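Local coordinates for protein AlyGC (Glaciecola chathamensis, PDB 5GKD) that degrades alginate as a polysaccharide lyase of family 6, probably by beta-elimination, with a calcium ion bound in its N-terminal beta-helix, at residues G182-I187 with V213-N218. Numbering follows the deposited sequence.
With CA (calcium ion), chain E.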
# COMPACT_ATOMS: atom_id res chain seq x y z
N GLY A 182 -14.47 -9.66 -12.49
CA GLY A 182 -15.46 -8.60 -12.45
C GLY A 182 -16.79 -8.94 -13.09
O GLY A 182 -17.48 -8.07 -13.62
N GLU A 183 -17.16 -10.22 -13.06
CA GLU A 183 -18.36 -10.69 -13.73
C GLU A 183 -19.61 -10.14 -13.06
O GLU A 183 -19.63 -9.88 -11.86
CB GLU A 183 -18.41 -12.22 -13.74
CG GLU A 183 -17.24 -12.91 -14.40
CD GLU A 183 -16.11 -13.25 -13.44
OE1 GLU A 183 -16.09 -12.70 -12.33
OE2 GLU A 183 -15.25 -14.09 -13.78
N THR A 184 -20.66 -9.95 -13.86
CA THR A 184 -21.94 -9.59 -13.28
C THR A 184 -22.70 -10.81 -12.79
O THR A 184 -23.25 -10.79 -11.69
CB THR A 184 -22.76 -8.79 -14.31
OG1 THR A 184 -22.14 -7.52 -14.51
CG2 THR A 184 -24.18 -8.56 -13.81
N LEU A 185 -22.69 -11.90 -13.56
CA LEU A 185 -23.41 -13.13 -13.22
C LEU A 185 -22.53 -14.32 -13.57
O LEU A 185 -22.08 -14.46 -14.70
CB LEU A 185 -24.74 -13.20 -14.00
CG LEU A 185 -25.97 -14.03 -13.55
CD1 LEU A 185 -26.73 -14.57 -14.75
CD2 LEU A 185 -25.65 -15.13 -12.61
N ARG A 186 -22.28 -15.19 -12.60
CA ARG A 186 -21.56 -16.44 -12.82
C ARG A 186 -22.44 -17.61 -12.39
O ARG A 186 -22.96 -17.62 -11.27
CB ARG A 186 -20.26 -16.46 -12.02
CG ARG A 186 -19.46 -17.75 -12.16
CD ARG A 186 -18.29 -17.77 -11.18
NE ARG A 186 -18.74 -18.19 -9.87
CZ ARG A 186 -18.20 -17.81 -8.72
NH1 ARG A 186 -17.16 -16.98 -8.72
NH2 ARG A 186 -18.69 -18.24 -7.57
N ILE A 187 -22.62 -18.60 -13.25
CA ILE A 187 -23.46 -19.74 -12.91
C ILE A 187 -22.56 -20.95 -12.74
O ILE A 187 -22.20 -21.64 -13.70
CB ILE A 187 -24.55 -19.99 -13.95
CG1 ILE A 187 -25.30 -18.68 -14.23
CG2 ILE A 187 -25.55 -21.02 -13.44
CD1 ILE A 187 -26.25 -18.79 -15.40
N VAL A 213 -14.21 -9.06 -19.36
CA VAL A 213 -14.68 -9.63 -20.63
C VAL A 213 -15.96 -10.44 -20.46
O VAL A 213 -16.78 -10.52 -21.38
CB VAL A 213 -13.57 -10.47 -21.28
CG1 VAL A 213 -13.37 -11.78 -20.54
CG2 VAL A 213 -13.90 -10.71 -22.76
N GLU A 214 -16.17 -11.06 -19.30
CA GLU A 214 -17.38 -11.85 -19.08
C GLU A 214 -18.38 -11.01 -18.31
O GLU A 214 -18.17 -10.71 -17.14
CB GLU A 214 -17.07 -13.13 -18.32
CG GLU A 214 -16.16 -14.11 -19.03
CD GLU A 214 -15.96 -15.35 -18.20
OE1 GLU A 214 -15.32 -15.25 -17.14
OE2 GLU A 214 -16.47 -16.42 -18.57
N ILE A 215 -19.46 -10.62 -18.98
CA ILE A 215 -20.64 -10.12 -18.29
C ILE A 215 -21.33 -11.26 -17.55
O ILE A 215 -21.54 -11.20 -16.33
CB ILE A 215 -21.62 -9.45 -19.28
CG1 ILE A 215 -20.99 -8.28 -20.02
CG2 ILE A 215 -22.91 -9.01 -18.59
CD1 ILE A 215 -21.79 -7.94 -21.27
N ILE A 216 -21.73 -12.28 -18.29
CA ILE A 216 -22.22 -13.55 -17.77
C ILE A 216 -21.17 -14.61 -18.02
O ILE A 216 -20.65 -14.72 -19.13
CB ILE A 216 -23.55 -13.96 -18.42
CG1 ILE A 216 -24.64 -12.91 -18.15
CG2 ILE A 216 -23.95 -15.34 -17.96
CD1 ILE A 216 -25.98 -13.23 -18.78
N SER A 217 -20.86 -15.40 -17.00
CA SER A 217 -19.88 -16.47 -17.09
C SER A 217 -20.62 -17.76 -16.77
O SER A 217 -20.85 -18.06 -15.59
CB SER A 217 -18.71 -16.23 -16.13
OG SER A 217 -17.68 -17.20 -16.27
N ASN A 218 -21.05 -18.50 -17.79
CA ASN A 218 -21.73 -19.76 -17.55
C ASN A 218 -20.71 -20.86 -17.30
O ASN A 218 -19.81 -21.06 -18.12
CB ASN A 218 -22.65 -20.13 -18.71
CG ASN A 218 -23.59 -21.25 -18.34
OD1 ASN A 218 -24.57 -21.03 -17.62
ND2 ASN A 218 -23.29 -22.46 -18.79
CA CA E . -13.76 -13.86 -15.87
O HOH W 1 -16.26 -16.61 -13.94
O HOH W 2 -12.23 -14.16 -17.81
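Glu214 lies alongside Glu183, both side chains pointing the same way, and a calcium ion joins them: Glu214 OE1 binds it at 2.4 Å and Glu183 OE2 at 2.6 Å. The carboxylate planes stand 60° apart, and Glu183 reaches the metal through a bend at chi2, whereas Glu214 runs extended beyond CG. Asn180 and Glu212 also belong to this metal site. At the corner of the chain, Ile215 O accepts two backbone bonds, from Thr184 N at 2.9 Å and, straighter (158° at the hydrogen), from Leu185 N at 3.1 Å. Ile216 sets CG1 against Leu185 CB, on the face whose side chains meet Val201 and Ile225. Ser217 N then gives a 2.8 Å bond to Leu185 O, and Ser217 O receives Ile187 N, evidence of parallel pairing. Ser217 turns OG away from its own N (chi1 -175°) and donates it to Glu214 OE2 from above the carboxylate plane, while a water bonded to OG also donates to Glu183 OE2; this second shell ties both metal ligands to the strand. Asn218 OD1 lies 3.6 Å from Ile187 CD1 and accepts a hydrogen bond from Asn223 ND2. Parallel pairing of strands on successive coils typifies the right-handed parallel beta-helix of pectate-lyase-like enzymes, here carrying the calcium site.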